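Local coordinates for protein restriction endonuclease Hpy99I (Helicobacter pylori, PDB 3GOX) that cleaves double-stranded DNA at a specific recognition sequence as a beta-beta-alpha-Me type II restriction endonuclease that binds zinc ions, at residues V137-C140 with K145-I148; K21-L24 with V28-S31. One frame throughout, in Å; residues are numbered along the deposited sequence.

How the contacts relate
Starting from the N terminus, the chain first meets contact 2, where 21-24 and 28-31 close a short loop between strands 17-20 and 32-39 of the SH3-like domain. That loop is complete long before contact 1 begins, so the two follow in series, neither nesting nor crossing. In contact 1, strands 137-139 and 146-148 form a beta hairpin within the endonuclease VII-like part of the chain. The two contacts lie on opposite sides of the chain's centre; the nearest atoms of contact 1 and contact 2 are about 39 Å apart. Each sits near a different zinc: Cys140 supplies a ligand to the second site, whereas Val28 merely lies close to the first.

Contact 1: residues V137-C140 with K145-I148; sequences VFTC and KRSI. With ZN (zinc ion), chain F.
Phe138 and Ser147 form the central, hydrogen-bonded pair of a two-stranded antiparallel beta hairpin, 137-139 with 146-148, whose turn end leads straight into a four-cysteine zinc site. Two backbone bonds join this pair. Phe138 N gives a nearly straight bond to Ser147 O (2.8 Å, 171° at the hydrogen), and Ser147 N returns one to Phe138 O at 2.8 Å, more bent at 150°. Beyond the strands, Cys140 N donates to Lys145 O at 3.1 Å, tying down the base of the turn. CA-H...O contacts fill in between, the shortest from Arg146 CA to Phe138 O at 3.2 Å.

On the Phe138-Ser147 face, the phenyl ring meets the serine with its edge: OG lies in the ring plane, 4.0 Å from CD2. On the other face Thr139 and Arg146, a non-hydrogen-bonded pair, run side by side and point the same way. OG1 of Thr139 sits anti to the carbonyl carbon, beside the backbone N, which turns the hydroxyl to Arg146 CG at 3.6 Å. The arginine then turns about its CG-CD bond, and its NE and NH2 bond to the carbonyls of Ile48 and Gly49 of the second subunit.

Cys140 holds its SG anti to the backbone N (chi1 -179°), placing sulfur 2.3 Å from the zinc ion. Cys143 from the turn, together with Cys171 and Cys174, completes the site, so the metal staples the hairpin to the second strand, 166-171, and the helix, 172-180, of what is evidently the beta-beta-alpha-Me motif, where Asp158 and Asn175 hold a sodium ion. Pro132 and Val149 pack on Phe138, while Thr152 and Ala153, ahead of strand 155-159, lie against Ser147.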
ATOM      1  N   VAL A 137     -15.004  10.199  15.413  1.00 14.42           N
ATOM      2  CA  VAL A 137     -13.618   9.920  15.762  1.00 14.55           C
ATOM      3  C   VAL A 137     -13.426   8.415  15.949  1.00 13.99           C
ATOM      4  O   VAL A 137     -14.066   7.787  16.806  1.00 15.13           O
ATOM      5  CB  VAL A 137     -13.199  10.708  17.008  1.00 13.85           C
ATOM      6  CG1 VAL A 137     -11.767  10.320  17.417  1.00 16.28           C
ATOM      7  CG2 VAL A 137     -13.328  12.202  16.757  1.00 16.05           C
ATOM      8  N   PHE A 138     -12.552   7.856  15.120  1.00 14.22           N
ATOM      9  CA  PHE A 138     -12.289   6.423  15.025  1.00 14.59           C
ATOM     10  C   PHE A 138     -10.830   6.155  15.401  1.00 14.64           C
ATOM     11  O   PHE A 138      -9.963   6.984  15.141  1.00 15.01           O
ATOM     12  CB  PHE A 138     -12.509   6.018  13.569  1.00 15.56           C
ATOM     13  CG  PHE A 138     -12.239   4.572  13.269  1.00 16.58           C
ATOM     14  CD1 PHE A 138     -13.137   3.588  13.651  1.00 18.66           C
ATOM     15  CD2 PHE A 138     -11.105   4.199  12.557  1.00 17.96           C
ATOM     16  CE1 PHE A 138     -12.898   2.259  13.356  1.00 19.58           C
ATOM     17  CE2 PHE A 138     -10.873   2.872  12.247  1.00 17.38           C
ATOM     18  CZ  PHE A 138     -11.766   1.908  12.649  1.00 17.85           C
ATOM     19  N   THR A 139     -10.566   4.996  16.006  1.00 13.88           N
ATOM     20  CA  THR A 139      -9.208   4.512  16.264  1.00 14.71           C
ATOM     21  C   THR A 139      -9.080   3.160  15.584  1.00 13.60           C
ATOM     22  O   THR A 139      -9.768   2.210  15.919  1.00 13.55           O
ATOM     23  CB  THR A 139      -8.898   4.440  17.776  1.00 14.67           C
ATOM     24  OG1 THR A 139      -9.222   5.703  18.371  1.00 17.09           O
ATOM     25  CG2 THR A 139      -7.419   4.120  17.999  1.00 16.17           C
ATOM     26  N   CYS A 140      -8.190   3.068  14.609  1.00 14.39           N
ATOM     27  CA  CYS A 140      -8.057   1.821  13.858  1.00 14.46           C
ATOM     28  C   CYS A 140      -7.519   0.701  14.744  1.00 15.06           C
ATOM     29  O   CYS A 140      -6.565   0.898  15.495  1.00 16.04           O
ATOM     30  CB  CYS A 140      -7.145   2.018  12.646  1.00 13.98           C
ATOM     31  SG  CYS A 140      -6.925   0.526  11.620  1.00 15.23           S
ATOM     32  N   LYS A 145      -4.014   4.354  14.826  1.00 15.53           N
ATOM     33  CA  LYS A 145      -4.106   5.781  14.534  1.00 15.49           C
ATOM     34  C   LYS A 145      -5.535   6.273  14.721  1.00 15.51           C
ATOM     35  O   LYS A 145      -6.491   5.622  14.312  1.00 15.63           O
ATOM     36  CB  LYS A 145      -3.589   6.109  13.138  1.00 15.72           C
ATOM     37  CG  LYS A 145      -2.135   5.710  12.931  1.00 17.12           C
ATOM     38  CD  LYS A 145      -1.481   6.454  11.733  1.00 17.00           C
ATOM     39  CE  LYS A 145      -2.149   6.198  10.378  1.00 17.90           C
ATOM     40  NZ  LYS A 145      -2.007   4.764   9.893  1.00 16.39           N
ATOM     41  N   ARG A 146      -5.664   7.430  15.357  1.00 16.13           N
ATOM     42  CA  ARG A 146      -6.942   8.106  15.456  1.00 16.32           C
ATOM     43  C   ARG A 146      -7.206   8.883  14.167  1.00 15.88           C
ATOM     44  O   ARG A 146      -6.275   9.373  13.489  1.00 17.01           O
ATOM     45  CB  ARG A 146      -6.978   9.036  16.672  1.00 16.64           C
ATOM     46  CG  ARG A 146      -6.819   8.318  17.995  1.00 16.90           C
ATOM     47  CD  ARG A 146      -6.930   9.256  19.181  1.00 19.23           C
ATOM     48  NE  ARG A 146      -5.776  10.142  19.200  1.00 18.78           N
ATOM     49  CZ  ARG A 146      -4.570   9.817  19.661  1.00 19.79           C
ATOM     50  NH1 ARG A 146      -4.345   8.635  20.227  1.00 19.17           N
ATOM     51  NH2 ARG A 146      -3.584  10.690  19.597  1.00 22.60           N
ATOM     52  N   SER A 147      -8.480   8.982  13.808  1.00 14.91           N
ATOM     53  CA  SER A 147      -8.892   9.689  12.606  1.00 15.30           C
ATOM     54  C   SER A 147     -10.342  10.133  12.711  1.00 14.37           C
ATOM     55  O   SER A 147     -11.055   9.749  13.635  1.00 15.16           O
ATOM     56  CB  SER A 147      -8.705   8.810  11.361  1.00 16.71           C
ATOM     57  OG  SER A 147      -9.518   7.653  11.410  1.00 18.74           O
ATOM     58  N   ILE A 148     -10.747  10.999  11.789  1.00 13.26           N
ATOM     59  CA  ILE A 148     -12.137  11.439  11.623  1.00 13.13           C
ATOM     60  C   ILE A 148     -12.652  10.744  10.369  1.00 13.94           C
ATOM     61  O   ILE A 148     -12.095  10.919   9.277  1.00 14.16           O
ATOM     62  CB  ILE A 148     -12.249  12.972  11.445  1.00 13.61           C
ATOM     63  CG1 ILE A 148     -11.650  13.725  12.633  1.00 13.04           C
ATOM     64  CG2 ILE A 148     -13.707  13.394  11.235  1.00 14.95           C
ATOM     65  CD1 ILE A 148     -11.417  15.187  12.319  1.00 14.92           C
TER
HETATM   66 ZN    ZN F 302      -5.170   1.324  10.286  1.00 13.48          ZN

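Contact 2: residues K21-L24 with V28-S31; sequences KNQL and VPNS
Van der Waals packing of Gln23 and Pro29 carries most of this surface contact, which closes a loop joining strands 17-20 and 32-39 of the SH3-like domain; no direct hydrogen bond spans the two segments. The proline ring lies against the backbone of 21-23, its CG 3.7 Å from Asn22 C. The Gln23 chain bends about its CB-CG bond (chi2 84°), bringing OE1 to 3.6 Å from Pro29 CD and 3.7 Å from Val28 CA. At the other end of the amide, NE2 bonds to Gly25 O, which pins the group within the loop.

One water makes a polar link across the segments, donating to Lys21 O at 3.1 Å and to Asn30 OD1 at 2.6 Å.

Within 28-31, Ser31 N bonds to Val28 O at 3.3 Å, closing a type II beta turn. Ser31 OG adds a side-chain bond to the same oxygen at 2.7 Å, from the same face of its carbonyl plane. Backbone bonds link Asn30 and Ser31 with Ala20, and Lys21 with Glu60. The loop probably owes its shape more to these bonds, and to Gln23 and Pro29 packing, than to direct bonding between its segments.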
ATOM      1  N   LYS A  21       6.106 -20.982 -27.996  1.00 14.63           N
ATOM      2  CA  LYS A  21       5.187 -20.885 -29.128  1.00 15.94           C
ATOM      3  C   LYS A  21       4.006 -21.836 -28.992  1.00 16.73           C
ATOM      4  O   LYS A  21       2.914 -21.514 -29.425  1.00 18.30           O
ATOM      5  CB  LYS A  21       5.912 -21.190 -30.441  1.00 16.41           C
ATOM      6  CG  LYS A  21       6.930 -20.149 -30.848  1.00 17.78           C
ATOM      7  CD  LYS A  21       7.655 -20.550 -32.151  1.00 21.75           C
ATOM      8  CE  LYS A  21       6.833 -20.217 -33.367  1.00 24.81           C
ATOM      9  NZ  LYS A  21       7.693 -20.088 -34.576  1.00 29.05           N
ATOM     10  N   ASN A  22       4.256 -23.011 -28.427  1.00 16.27           N
ATOM     11  CA  ASN A  22       3.276 -24.080 -28.321  1.00 16.76           C
ATOM     12  C   ASN A  22       3.329 -24.668 -26.919  1.00 16.23           C
ATOM     13  O   ASN A  22       4.099 -24.207 -26.078  1.00 16.76           O
ATOM     14  CB  ASN A  22       3.584 -25.186 -29.344  1.00 17.30           C
ATOM     15  CG  ASN A  22       3.969 -24.635 -30.705  1.00 18.83           C
ATOM     16  OD1 ASN A  22       3.170 -23.961 -31.351  1.00 20.93           O
ATOM     17  ND2 ASN A  22       5.201 -24.911 -31.137  1.00 20.01           N
ATOM     18  N   GLN A  23       2.516 -25.687 -26.669  1.00 15.61           N
ATOM     19  CA  GLN A  23       2.522 -26.400 -25.392  1.00 15.19           C
ATOM     20  C   GLN A  23       3.800 -27.195 -25.211  1.00 15.38           C
ATOM     21  O   GLN A  23       4.178 -27.998 -26.070  1.00 15.23           O
ATOM     22  CB  GLN A  23       1.336 -27.367 -25.320  1.00 15.10           C
ATOM     23  CG  GLN A  23       1.066 -27.938 -23.916  1.00 15.29           C
ATOM     24  CD  GLN A  23       0.223 -27.036 -23.033  1.00 16.03           C
ATOM     25  OE1 GLN A  23      -0.555 -26.205 -23.519  1.00 17.11           O
ATOM     26  NE2 GLN A  23       0.336 -27.233 -21.709  1.00 15.71           N
ATOM     27  N   LEU A  24       4.438 -27.002 -24.068  1.00 14.75           N
ATOM     28  CA  LEU A  24       5.636 -27.742 -23.696  1.00 15.04           C
ATOM     29  C   LEU A  24       5.377 -28.415 -22.353  1.00 15.11           C
ATOM     30  O   LEU A  24       5.676 -27.860 -21.298  1.00 15.96           O
ATOM     31  CB  LEU A  24       6.840 -26.798 -23.630  1.00 15.10           C
ATOM     32  CG  LEU A  24       7.192 -26.063 -24.922  1.00 14.95           C
ATOM     33  CD1 LEU A  24       8.169 -24.898 -24.690  1.00 14.03           C
ATOM     34  CD2 LEU A  24       7.718 -27.007 -26.004  1.00 15.27           C
ATOM     35  N   VAL A  28       2.059 -23.692 -20.920  1.00 12.70           N
ATOM     36  CA  VAL A  28       1.124 -23.267 -21.966  1.00 12.40           C
ATOM     37  C   VAL A  28       1.772 -22.268 -22.925  1.00 12.51           C
ATOM     38  O   VAL A  28       2.746 -21.589 -22.579  1.00 12.49           O
ATOM     39  CB  VAL A  28      -0.178 -22.632 -21.397  1.00 11.97           C
ATOM     40  CG1 VAL A  28      -0.964 -23.667 -20.588  1.00 12.27           C
ATOM     41  CG2 VAL A  28       0.106 -21.342 -20.605  1.00 13.72           C
ATOM     42  N   PRO A  29       1.224 -22.154 -24.147  1.00 12.63           N
ATOM     43  CA  PRO A  29       1.731 -21.142 -25.051  1.00 12.53           C
ATOM     44  C   PRO A  29       1.728 -19.742 -24.453  1.00 13.16           C
ATOM     45  O   PRO A  29       0.876 -19.427 -23.643  1.00 13.74           O
ATOM     46  CB  PRO A  29       0.803 -21.238 -26.266  1.00 12.45           C
ATOM     47  CG  PRO A  29       0.299 -22.619 -26.214  1.00 13.05           C
ATOM     48  CD  PRO A  29       0.149 -22.946 -24.771  1.00 12.87           C
ATOM     49  N   ASN A  30       2.722 -18.941 -24.850  1.00 13.24           N
ATOM     50  CA  ASN A  30       2.891 -17.547 -24.428  1.00 13.11           C
ATOM     51  C   ASN A  30       3.432 -17.382 -23.020  1.00 12.74           C
ATOM     52  O   ASN A  30       3.613 -16.256 -22.544  1.00 12.10           O
ATOM     53  CB  ASN A  30       1.615 -16.720 -24.621  1.00 12.88           C
ATOM     54  CG  ASN A  30       1.188 -16.666 -26.054  1.00 16.42           C
ATOM     55  OD1 ASN A  30       2.024 -16.677 -26.940  1.00 19.10           O
ATOM     56  ND2 ASN A  30      -0.113 -16.638 -26.293  1.00 19.30           N
ATOM     57  N   SER A  31       3.792 -18.498 -22.391  1.00 12.65           N
ATOM     58  CA  SER A  31       4.537 -18.464 -21.123  1.00 12.44           C
ATOM     59  C   SER A  31       5.895 -17.851 -21.360  1.00 12.49           C
ATOM     60  O   SER A  31       6.606 -18.280 -22.272  1.00 12.60           O
ATOM     61  CB  SER A  31       4.704 -19.874 -20.575  1.00 12.61           C
ATOM     62  OG  SER A  31       3.460 -20.452 -20.216  1.00 12.67           O
TER
HETATM   63  O   HOH W   1       2.324 -18.511 -28.779  1.00 34.78           O